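Local coordinates for protein hydroquinone dioxygenase large subunit (Pseudomonas sp., PDB 4ZXA) that forms, with a small subunit, a metal-dependent dioxygenase that probably opens the aromatic ring of hydroquinone by adding molecular oxygen, at residues E[77-82]-E[260-265]; E[218-223]-E[265-270]; E[230-235]-E[313-318]. One frame throughout, in Å; residues are numbered along the deposited sequence.

From the N terminus, the first segments come in the order 77-82, 218-223, 230-235, and their partners follow as 260-265, 265-270, 313-318. Because the partners return in that same order, every pair of contacts crosses and none nests. Contact 1 closes the longest loop, bringing the turn after helix 63-75 to the start of strand 262-266. Contact 2 closes the shortest, fixing helix 219-224 to the chain leaving that strand, and shares Ile265 with contact 1. Contact 3, intermediate in loop length, lays the loop before strand 236-238 over strand 310-318, the sheet neighbour of 262-266. Contacts 1 and 3 both touch 4-hydroxybenzonitrile; contact 2 lies at the far end of strand 262-266, away from the ligand.

Contact 1: E[77-82]-E[260-265]. With CD (cadmium ion), chain I; H8N (4-hydroxybenzonitrile), chain J.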
loop_
_atom_site.group_PDB
_atom_site.type_symbol
_atom_site.label_atom_id
_atom_site.label_comp_id
_atom_site.label_asym_id
_atom_site.label_seq_id
_atom_site.Cartn_x
_atom_site.Cartn_y
_atom_site.Cartn_z
ATOM N N GLY E 77 0.912 -21.150 -9.491
ATOM C CA GLY E 77 0.956 -22.426 -8.799
ATOM C C GLY E 77 1.805 -22.329 -7.551
ATOM O O GLY E 77 2.482 -23.284 -7.162
ATOM N N PHE E 78 1.759 -21.156 -6.923
ATOM C CA PHE E 78 2.506 -20.873 -5.696
ATOM C C PHE E 78 3.998 -20.670 -5.917
ATOM O O PHE E 78 4.765 -20.546 -4.965
ATOM C CB PHE E 78 2.185 -21.897 -4.599
ATOM C CG PHE E 78 0.730 -21.912 -4.226
ATOM C CD1 PHE E 78 0.201 -20.906 -3.418
ATOM C CD2 PHE E 78 -0.120 -22.890 -4.718
ATOM C CE1 PHE E 78 -1.156 -20.886 -3.078
ATOM C CE2 PHE E 78 -1.469 -22.885 -4.391
ATOM C CZ PHE E 78 -1.995 -21.878 -3.567
ATOM N N PHE E 79 4.399 -20.616 -7.185
ATOM C CA PHE E 79 5.728 -20.149 -7.536
ATOM C C PHE E 79 6.806 -20.981 -6.836
ATOM O O PHE E 79 6.693 -22.204 -6.751
ATOM C CB PHE E 79 5.855 -18.671 -7.153
ATOM C CG PHE E 79 6.814 -17.893 -8.019
ATOM C CD1 PHE E 79 7.218 -18.386 -9.248
ATOM C CD2 PHE E 79 7.317 -16.674 -7.594
ATOM C CE1 PHE E 79 8.114 -17.666 -10.049
ATOM C CE2 PHE E 79 8.212 -15.953 -8.381
ATOM C CZ PHE E 79 8.607 -16.443 -9.610
ATOM N N TYR E 80 7.845 -20.309 -6.344
ATOM C CA TYR E 80 8.936 -20.946 -5.605
ATOM C C TYR E 80 9.174 -20.087 -4.395
ATOM O O TYR E 80 8.837 -18.914 -4.411
ATOM C CB TYR E 80 10.231 -20.969 -6.438
ATOM C CG TYR E 80 10.038 -21.597 -7.768
ATOM C CD1 TYR E 80 10.090 -22.970 -7.913
ATOM C CD2 TYR E 80 9.743 -20.826 -8.883
ATOM C CE1 TYR E 80 9.890 -23.567 -9.143
ATOM C CE2 TYR E 80 9.530 -21.412 -10.121
ATOM C CZ TYR E 80 9.609 -22.781 -10.246
ATOM O OH TYR E 80 9.407 -23.366 -11.473
ATOM N N GLY E 81 9.791 -20.635 -3.364
ATOM C CA GLY E 81 10.126 -19.826 -2.203
ATOM C C GLY E 81 8.917 -19.140 -1.574
ATOM O O GLY E 81 7.822 -19.719 -1.515
ATOM N N TRP E 82 9.108 -17.902 -1.117
ATOM C CA TRP E 82 8.081 -17.215 -0.343
ATOM C C TRP E 82 7.381 -16.135 -1.161
ATOM O O TRP E 82 8.013 -15.177 -1.614
ATOM C CB TRP E 82 8.678 -16.564 0.903
ATOM C CG TRP E 82 9.278 -17.497 1.905
ATOM C CD1 TRP E 82 8.794 -17.790 3.152
ATOM C CD2 TRP E 82 10.503 -18.237 1.773
ATOM N NE1 TRP E 82 9.631 -18.676 3.793
ATOM C CE2 TRP E 82 10.689 -18.963 2.965
ATOM C CE3 TRP E 82 11.454 -18.360 0.753
ATOM C CZ2 TRP E 82 11.794 -19.806 3.169
ATOM C CZ3 TRP E 82 12.548 -19.201 0.959
ATOM C CH2 TRP E 82 12.708 -19.906 2.156
ATOM N N ARG E 260 16.167 -19.896 -5.174
ATOM C CA ARG E 260 17.093 -20.261 -6.235
ATOM C C ARG E 260 17.550 -18.945 -6.838
ATOM O O ARG E 260 16.934 -17.925 -6.590
ATOM C CB ARG E 260 16.391 -21.104 -7.296
ATOM C CG ARG E 260 15.131 -20.471 -7.868
ATOM C CD ARG E 260 14.200 -21.519 -8.482
ATOM N NE ARG E 260 13.758 -22.440 -7.440
ATOM C CZ ARG E 260 13.321 -23.680 -7.648
ATOM N NH1 ARG E 260 13.248 -24.162 -8.884
ATOM N NH2 ARG E 260 12.949 -24.435 -6.610
ATOM N N VAL E 261 18.624 -18.950 -7.611
ATOM C CA VAL E 261 19.041 -17.750 -8.314
ATOM C C VAL E 261 18.057 -17.509 -9.469
ATOM O O VAL E 261 17.648 -18.459 -10.146
ATOM C CB VAL E 261 20.477 -17.910 -8.872
ATOM C CG1 VAL E 261 20.813 -16.776 -9.837
ATOM C CG2 VAL E 261 21.500 -17.965 -7.745
ATOM N N GLU E 262 17.668 -16.252 -9.682
ATOM C CA GLU E 262 16.850 -15.883 -10.836
ATOM C C GLU E 262 17.636 -14.971 -11.757
ATOM O O GLU E 262 18.508 -14.231 -11.285
ATOM C CB GLU E 262 15.602 -15.134 -10.397
ATOM C CG GLU E 262 14.641 -15.958 -9.603
ATOM C CD GLU E 262 13.676 -15.108 -8.808
ATOM O OE1 GLU E 262 13.985 -13.910 -8.600
ATOM O OE2 GLU E 262 12.618 -15.630 -8.402
ATOM N N TRP E 263 17.318 -15.011 -13.055
ATOM C CA TRP E 263 17.921 -14.097 -14.023
ATOM C C TRP E 263 16.881 -13.203 -14.700
ATOM O O TRP E 263 15.864 -13.673 -15.213
ATOM C CB TRP E 263 18.735 -14.860 -15.066
ATOM C CG TRP E 263 19.958 -15.521 -14.498
ATOM C CD1 TRP E 263 20.019 -16.737 -13.873
ATOM C CD2 TRP E 263 21.301 -15.011 -14.507
ATOM N NE1 TRP E 263 21.318 -17.016 -13.494
ATOM C CE2 TRP E 263 22.120 -15.971 -13.869
ATOM C CE3 TRP E 263 21.898 -13.848 -15.004
ATOM C CZ2 TRP E 263 23.492 -15.792 -13.711
ATOM C CZ3 TRP E 263 23.251 -13.672 -14.839
ATOM C CH2 TRP E 263 24.037 -14.638 -14.206
ATOM N N PHE E 264 17.145 -11.901 -14.679
ATOM C CA PHE E 264 16.296 -10.916 -15.330
ATOM C C PHE E 264 17.068 -10.255 -16.491
ATOM O O PHE E 264 18.179 -9.760 -16.290
ATOM C CB PHE E 264 15.890 -9.835 -14.322
ATOM C CG PHE E 264 14.974 -10.308 -13.219
ATOM C CD1 PHE E 264 14.295 -11.513 -13.310
ATOM C CD2 PHE E 264 14.767 -9.521 -12.090
ATOM C CE1 PHE E 264 13.441 -11.940 -12.287
ATOM C CE2 PHE E 264 13.910 -9.939 -11.065
ATOM C CZ PHE E 264 13.247 -11.155 -11.168
ATOM N N ILE E 265 16.506 -10.267 -17.701
ATOM C CA ILE E 265 17.038 -9.461 -18.812
ATOM C C ILE E 265 16.012 -8.415 -19.216
ATOM O O ILE E 265 14.969 -8.759 -19.789
ATOM C CB ILE E 265 17.262 -10.276 -20.073
ATOM C CG1 ILE E 265 17.913 -11.629 -19.761
ATOM C CG2 ILE E 265 18.072 -9.459 -21.080
ATOM C CD1 ILE E 265 19.398 -11.610 -19.712
HETATM CD CD CD I . 12.164 -13.589 -7.065
HETATM N NAA H8N J . 10.424 -13.035 -8.524
HETATM C CAC H8N J . 9.771 -12.665 -9.387
HETATM C CAI H8N J . 8.955 -12.161 -10.531
HETATM C CAF H8N J . 9.517 -11.210 -11.372
HETATM C CAD H8N J . 8.787 -10.713 -12.448
HETATM C CAH H8N J . 7.502 -11.196 -12.644
HETATM O OAB H8N J . 6.769 -10.706 -13.691
HETATM C CAE H8N J . 6.937 -12.148 -11.803
HETATM C CAG H8N J . 7.673 -12.639 -10.736
#
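Tyr80 turns its CG away from its own carbonyl carbon (chi1 -54°), which sends the phenol toward Arg260. Arg260 answers with CG in the crowded position between backbone N and carbonyl, and a bend at chi3 (63°) carries the guanidinium across the tyrosine. The two flat groups lie 29° apart, neither parallel nor perpendicular. Arg260 CZ comes to 3.3 Å from Tyr80 CD1, which sits over the centre of the guanidinium face, while Arg260 NH1 reaches Tyr80 CE1 at 3.4 Å. Farther back along the arginine, CD rests above the tyrosine ring near its rim. The guanidinium therefore lies over one face of the ring, displaced toward the CD1-CE1 rim, with its own face turned to CD1. Tyr95 lies against both residues, and helix 323-329 packs along the arginine.

The second meeting point is the metal. Glu262 runs out extended beyond CG and grips cadmium with both carboxylate oxygens, OE1 at 2.4 Å and OE2 at 2.5 Å, so the group is held against swivelling. The nitrile nitrogen NAA of 4-hydroxybenzonitrile binds the same ion at 2.3 Å. Phe79 borders this end of the ligand: its ring presents CE2 edge-on, in plane, to NAA at 3.7 Å, and its CZ approaches Glu262 OE2. On the strand, Phe264 brings CZ to 3.7 Å from the ligand's CAF. His256, Asn258 and His303 complete the metal site, and Tyr80 O accepts a hydrogen bond from His256 NE2, which probably helps fix the rotation of this metal-binding imidazole. Cadmium probably occupies the place of the catalytic iron. Two histidines and a glutamate, joined here by Asn258, around one metal within an antiparallel beta barrel are in keeping with a cupin metal site.

Contact 2: E[218-223]-E[265-270]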
loop_
_atom_site.group_PDB
_atom_site.type_symbol
_atom_site.label_atom_id
_atom_site.label_comp_id
_atom_site.label_asym_id
_atom_site.label_seq_id
_atom_site.Cartn_x
_atom_site.Cartn_y
_atom_site.Cartn_z
ATOM N N SER E 218 7.523 -12.445 -34.089
ATOM C CA SER E 218 7.960 -11.237 -33.417
ATOM C C SER E 218 7.614 -11.298 -31.946
ATOM O O SER E 218 6.450 -11.223 -31.563
ATOM C CB SER E 218 7.341 -9.994 -34.039
ATOM O OG SER E 218 7.579 -8.872 -33.216
ATOM N N LEU E 219 8.645 -11.428 -31.125
ATOM C CA LEU E 219 8.479 -11.451 -29.689
ATOM C C LEU E 219 7.975 -10.098 -29.129
ATOM O O LEU E 219 7.136 -10.072 -28.235
ATOM C CB LEU E 219 9.788 -11.886 -29.021
ATOM C CG LEU E 219 9.811 -11.960 -27.491
ATOM C CD1 LEU E 219 8.857 -13.047 -26.968
ATOM C CD2 LEU E 219 11.238 -12.178 -26.975
ATOM N N PHE E 220 8.480 -8.981 -29.645
ATOM C CA PHE E 220 8.047 -7.672 -29.139
ATOM C C PHE E 220 6.559 -7.444 -29.429
ATOM O O PHE E 220 5.827 -6.893 -28.593
ATOM C CB PHE E 220 8.899 -6.533 -29.711
ATOM C CG PHE E 220 10.300 -6.484 -29.159
ATOM C CD1 PHE E 220 10.753 -7.457 -28.269
ATOM C CD2 PHE E 220 11.167 -5.456 -29.525
ATOM C CE1 PHE E 220 12.049 -7.411 -27.749
ATOM C CE2 PHE E 220 12.458 -5.401 -29.016
ATOM C CZ PHE E 220 12.899 -6.386 -28.125
ATOM N N LYS E 221 6.129 -7.882 -30.611
ATOM C CA LYS E 221 4.722 -7.838 -31.005
ATOM C C LYS E 221 3.879 -8.723 -30.092
ATOM O O LYS E 221 2.804 -8.355 -29.634
ATOM C CB LYS E 221 4.561 -8.302 -32.470
ATOM C CG LYS E 221 3.116 -8.553 -32.896
ATOM C CD LYS E 221 3.015 -9.081 -34.327
ATOM C CE LYS E 221 1.572 -9.434 -34.690
ATOM N NZ LYS E 221 1.409 -9.841 -36.113
ATOM N N TYR E 222 4.385 -9.915 -29.853
ATOM C CA TYR E 222 3.715 -10.869 -29.008
ATOM C C TYR E 222 3.569 -10.270 -27.610
ATOM O O TYR E 222 2.477 -10.295 -27.029
ATOM C CB TYR E 222 4.545 -12.151 -29.013
ATOM C CG TYR E 222 4.045 -13.271 -28.142
ATOM C CD1 TYR E 222 3.227 -14.268 -28.658
ATOM C CD2 TYR E 222 4.425 -13.349 -26.814
ATOM C CE1 TYR E 222 2.793 -15.296 -27.868
ATOM C CE2 TYR E 222 3.986 -14.359 -26.019
ATOM C CZ TYR E 222 3.179 -15.336 -26.544
ATOM O OH TYR E 222 2.765 -16.356 -25.722
ATOM N N LEU E 223 4.651 -9.701 -27.079
ATOM C CA LEU E 223 4.575 -9.049 -25.774
ATOM C C LEU E 223 3.646 -7.835 -25.815
ATOM O O LEU E 223 2.878 -7.607 -24.884
ATOM C CB LEU E 223 5.959 -8.650 -25.250
ATOM C CG LEU E 223 6.901 -9.832 -24.990
ATOM C CD1 LEU E 223 8.223 -9.346 -24.418
ATOM C CD2 LEU E 223 6.259 -10.863 -24.074
ATOM N N ILE E 265 16.506 -10.267 -17.701
ATOM C CA ILE E 265 17.038 -9.461 -18.812
ATOM C C ILE E 265 16.012 -8.415 -19.216
ATOM O O ILE E 265 14.969 -8.759 -19.789
ATOM C CB ILE E 265 17.262 -10.276 -20.073
ATOM C CG1 ILE E 265 17.913 -11.629 -19.761
ATOM C CG2 ILE E 265 18.072 -9.459 -21.080
ATOM C CD1 ILE E 265 19.398 -11.610 -19.712
ATOM N N GLN E 266 16.294 -7.147 -18.931
ATOM C CA GLN E 266 15.326 -6.086 -19.203
ATOM C C GLN E 266 15.315 -5.730 -20.700
ATOM O O GLN E 266 16.327 -5.294 -21.252
ATOM C CB GLN E 266 15.606 -4.859 -18.318
ATOM C CG GLN E 266 14.542 -3.771 -18.368
ATOM C CD GLN E 266 13.240 -4.212 -17.728
ATOM O OE1 GLN E 266 13.250 -4.952 -16.749
ATOM N NE2 GLN E 266 12.110 -3.769 -18.282
ATOM N N MET E 267 14.178 -5.919 -21.364
ATOM C CA MET E 267 14.158 -5.776 -22.821
ATOM C C MET E 267 13.712 -4.400 -23.303
ATOM O O MET E 267 14.215 -3.901 -24.313
ATOM C CB MET E 267 13.340 -6.892 -23.487
ATOM C CG MET E 267 14.037 -8.232 -23.452
ATOM S SD MET E 267 13.165 -9.538 -24.340
ATOM C CE MET E 267 11.526 -9.390 -23.650
ATOM N N SER E 268 12.775 -3.787 -22.582
ATOM C CA SER E 268 12.339 -2.431 -22.904
ATOM C C SER E 268 12.153 -1.597 -21.648
ATOM O O SER E 268 11.860 -2.131 -20.584
ATOM C CB SER E 268 11.029 -2.448 -23.686
ATOM O OG SER E 268 9.925 -2.292 -22.818
ATOM N N ASP E 269 12.339 -0.289 -21.781
ATOM C CA ASP E 269 12.069 0.649 -20.708
ATOM C C ASP E 269 12.919 0.380 -19.465
ATOM O O ASP E 269 14.121 0.126 -19.590
ATOM C CB ASP E 269 10.571 0.672 -20.413
ATOM C CG ASP E 269 9.767 1.093 -21.639
ATOM O OD1 ASP E 269 9.841 2.290 -22.003
ATOM O OD2 ASP E 269 9.092 0.237 -22.265
ATOM N N GLU E 270 12.313 0.452 -18.280
ATOM C CA GLU E 270 13.058 0.221 -17.049
ATOM C C GLU E 270 12.183 -0.247 -15.903
ATOM O O GLU E 270 11.000 0.078 -15.840
ATOM C CB GLU E 270 13.860 1.467 -16.633
ATOM C CG GLU E 270 13.019 2.666 -16.173
ATOM C CD GLU E 270 13.864 3.830 -15.628
ATOM O OE1 GLU E 270 15.106 3.812 -15.782
ATOM O OE2 GLU E 270 13.287 4.775 -15.043
#
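Met267 is the bump here: its thioether projects from the chain just after strand 262-266 into a hollow made by the first turn of helix 219-224. Three side chains, Leu219, Phe220 and Leu223, form the walls. The sulfur sits over the groove between the first two, with Met267 SD at 4.2 Å from Leu219 CD2. It also stands 4.2 Å from Phe220 CE1, meeting the ring at its edge rather than over a face. Beyond the sulfur the methionine bends (chi3 -51°), dropping its methyl toward the third wall, where Met267 CE closes to 3.4 Å from Leu223 CD1. Both leucines cross the methionine at about a right angle; Leu219 brings a methyl to the sulfur, Leu223 a methyl to the methyl. The fit is wholly apolar, and all four residues are buried.

Each side of this join is stiffened by polar bonds of its own. Ser218 sits at the N-cap, its OG accepting from Lys221 N at 3.1 Å. From the end of the strand, Gln266 NE2 gives a nearly straight bond to Ser268 O in the loop at 2.8 Å, the oxygen lying in the glutamine's amide plane. Ser268 OG meets Asp269 OD2 at 2.7 Å, on the anti side and well out of the carboxylate plane.

Phe14 of the small subunit lies nearly parallel to the Phe220 ring, so one wall of the hollow also belongs to the subunit interface. The leucine walls lean on Pro245 of strand 241-249. The whole is plain hydrophobic core packing, a short N-capped helix against the end of a sheet in the barrel domain.

Contact 3: E[230-235]-E[313-318]; sequences WNPSVT and LMVWEN. With H8N (4-hydroxybenzonitrile), chain J.
Pro232 and Val315 lie over the same face of the 4-hydroxybenzonitrile ring. Proline brings CG to 3.5 Å from the ligand's CAE, and Val315 CG2 hangs 4.1 Å from CAD. On the opposite side Trp230 comes in edge-on: CE3 is 3.6 Å from the phenolic OAB, and ligand CAH lies in the indole plane. Leu313 CD2 borders the ring rim at CAD. Across the contact the two apolar groups meet directly, Pro232 CG to Val315 CG2 at 4.1 Å. Val315 has CG1 anti to its backbone N (chi1 -177°), leaving CG2 to face the proline and the ligand. Glu317, its chain extended, carries OE2 to within 4.1 Å of Pro232 CB. At the far end Thr235 OG1 makes a looser touch, 4.5 Å from Met314 CE.

With an alanine at Pro232, CG and CD are gone, which would probably leave a gap beside Val315 over that ligand face and free the loop backbone to turn.

Glu248 OE2 takes part in a hydrogen bond with the ligand, while Asn231 N bonds to Thr246 OG1 and ties the loop to strand 241-249. Loop and strand run nearly perpendicular, 92° apart. Together they wall the phenol end of the 4-hydroxybenzonitrile pocket, probably where the aromatic substrate binds, in a cupin barrel.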
loop_
_atom_site.group_PDB
_atom_site.type_symbol
_atom_site.label_atom_id
_atom_site.label_comp_id
_atom_site.label_asym_id
_atom_site.label_seq_id
_atom_site.Cartn_x
_atom_site.Cartn_y
_atom_site.Cartn_z
ATOM N N TRP E 230 2.873 -8.701 -14.737
ATOM C CA TRP E 230 3.626 -9.533 -13.806
ATOM C C TRP E 230 3.232 -11.004 -13.914
ATOM O O TRP E 230 2.757 -11.624 -12.943
ATOM C CB TRP E 230 3.460 -9.004 -12.401
ATOM C CG TRP E 230 3.768 -7.533 -12.307
ATOM C CD1 TRP E 230 2.873 -6.507 -12.328
ATOM C CD2 TRP E 230 5.062 -6.938 -12.187
ATOM N NE1 TRP E 230 3.525 -5.303 -12.214
ATOM C CE2 TRP E 230 4.873 -5.540 -12.131
ATOM C CE3 TRP E 230 6.363 -7.443 -12.118
ATOM C CZ2 TRP E 230 5.940 -4.649 -11.996
ATOM C CZ3 TRP E 230 7.420 -6.564 -11.987
ATOM C CH2 TRP E 230 7.204 -5.182 -11.921
ATOM N N ASN E 231 3.427 -11.555 -15.112
ATOM C CA ASN E 231 3.112 -12.948 -15.363
ATOM C C ASN E 231 4.050 -13.637 -16.350
ATOM O O ASN E 231 3.742 -13.759 -17.532
ATOM C CB ASN E 231 1.665 -13.093 -15.815
ATOM C CG ASN E 231 1.152 -14.511 -15.645
ATOM O OD1 ASN E 231 1.297 -15.110 -14.579
ATOM N ND2 ASN E 231 0.574 -15.062 -16.701
ATOM N N PRO E 232 5.205 -14.086 -15.851
ATOM C CA PRO E 232 6.174 -14.790 -16.695
ATOM C C PRO E 232 5.485 -15.931 -17.438
ATOM O O PRO E 232 4.849 -16.778 -16.801
ATOM C CB PRO E 232 7.193 -15.336 -15.684
ATOM C CG PRO E 232 7.082 -14.390 -14.492
ATOM C CD PRO E 232 5.617 -14.038 -14.434
ATOM N N SER E 233 5.604 -15.936 -18.766
ATOM C CA SER E 233 4.971 -16.939 -19.603
ATOM C C SER E 233 5.995 -17.467 -20.624
ATOM O O SER E 233 6.736 -16.683 -21.228
ATOM C CB SER E 233 3.753 -16.327 -20.299
ATOM O OG SER E 233 3.027 -17.302 -21.023
ATOM N N VAL E 234 6.044 -18.787 -20.810
ATOM C CA VAL E 234 7.118 -19.415 -21.583
ATOM C C VAL E 234 7.028 -19.116 -23.087
ATOM O O VAL E 234 5.989 -19.352 -23.704
ATOM C CB VAL E 234 7.130 -20.954 -21.400
ATOM C CG1 VAL E 234 8.140 -21.583 -22.327
ATOM C CG2 VAL E 234 7.429 -21.328 -19.963
ATOM N N THR E 235 8.120 -18.613 -23.671
ATOM C CA THR E 235 8.167 -18.353 -25.106
ATOM C C THR E 235 9.242 -19.141 -25.849
ATOM O O THR E 235 9.301 -19.085 -27.063
ATOM C CB THR E 235 8.327 -16.846 -25.450
ATOM O OG1 THR E 235 9.450 -16.300 -24.754
ATOM C CG2 THR E 235 7.065 -16.056 -25.085
ATOM N N LEU E 313 9.959 -7.475 -19.898
ATOM C CA LEU E 313 10.982 -8.107 -19.070
ATOM C C LEU E 313 11.106 -9.579 -19.419
ATOM O O LEU E 313 10.114 -10.298 -19.522
ATOM C CB LEU E 313 10.672 -7.961 -17.574
ATOM C CG LEU E 313 11.540 -8.805 -16.621
ATOM C CD1 LEU E 313 12.995 -8.353 -16.646
ATOM C CD2 LEU E 313 11.026 -8.735 -15.209
ATOM N N MET E 314 12.334 -10.032 -19.605
ATOM C CA MET E 314 12.550 -11.448 -19.811
ATOM C C MET E 314 12.981 -12.105 -18.503
ATOM O O MET E 314 14.033 -11.760 -17.954
ATOM C CB MET E 314 13.604 -11.678 -20.885
ATOM C CG MET E 314 14.041 -13.133 -20.978
ATOM S SD MET E 314 12.758 -14.165 -21.696
ATOM C CE MET E 314 12.810 -13.667 -23.416
ATOM N N VAL E 315 12.162 -13.035 -18.003
ATOM C CA VAL E 315 12.532 -13.852 -16.844
ATOM C C VAL E 315 13.040 -15.208 -17.338
ATOM O O VAL E 315 12.330 -15.950 -18.027
ATOM C CB VAL E 315 11.350 -14.061 -15.856
ATOM C CG1 VAL E 315 11.812 -14.865 -14.633
ATOM C CG2 VAL E 315 10.744 -12.724 -15.434
ATOM N N TRP E 316 14.285 -15.518 -17.014
ATOM C CA TRP E 316 14.887 -16.740 -17.508
ATOM C C TRP E 316 14.884 -17.806 -16.399
ATOM O O TRP E 316 15.598 -17.699 -15.405
ATOM C CB TRP E 316 16.293 -16.459 -18.010
ATOM C CG TRP E 316 17.072 -17.660 -18.441
ATOM C CD1 TRP E 316 16.615 -18.754 -19.134
ATOM C CD2 TRP E 316 18.467 -17.887 -18.205
ATOM N NE1 TRP E 316 17.651 -19.645 -19.348
ATOM C CE2 TRP E 316 18.794 -19.134 -18.782
ATOM C CE3 TRP E 316 19.469 -17.163 -17.549
ATOM C CZ2 TRP E 316 20.079 -19.663 -18.728
ATOM C CZ3 TRP E 316 20.749 -17.695 -17.495
ATOM C CH2 TRP E 316 21.040 -18.936 -18.080
ATOM N N GLU E 317 14.067 -18.833 -16.576
ATOM C CA GLU E 317 13.871 -19.815 -15.528
ATOM C C GLU E 317 14.605 -21.111 -15.815
ATOM O O GLU E 317 14.943 -21.415 -16.967
ATOM C CB GLU E 317 12.381 -20.088 -15.331
ATOM C CG GLU E 317 11.633 -18.942 -14.655
ATOM C CD GLU E 317 10.165 -19.264 -14.434
ATOM O OE1 GLU E 317 9.779 -20.436 -14.646
ATOM O OE2 GLU E 317 9.396 -18.347 -14.068
ATOM N N ASN E 318 14.823 -21.876 -14.753
ATOM C CA ASN E 318 15.483 -23.165 -14.829
ATOM C C ASN E 318 14.611 -24.216 -14.149
ATOM O O ASN E 318 14.514 -24.257 -12.931
ATOM C CB ASN E 318 16.855 -23.093 -14.157
ATOM C CG ASN E 318 17.612 -24.419 -14.224
ATOM O OD1 ASN E 318 17.093 -25.420 -14.721
ATOM N ND2 ASN E 318 18.841 -24.426 -13.725
HETATM N NAA H8N J . 10.424 -13.035 -8.524
HETATM C CAC H8N J . 9.771 -12.665 -9.387
HETATM C CAI H8N J . 8.955 -12.161 -10.531
HETATM C CAF H8N J . 9.517 -11.210 -11.372
HETATM C CAD H8N J . 8.787 -10.713 -12.448
HETATM C CAH H8N J . 7.502 -11.196 -12.644
HETATM O OAB H8N J . 6.769 -10.706 -13.691
HETATM C CAE H8N J . 6.937 -12.148 -11.803
HETATM C CAG H8N J . 7.673 -12.639 -10.736
#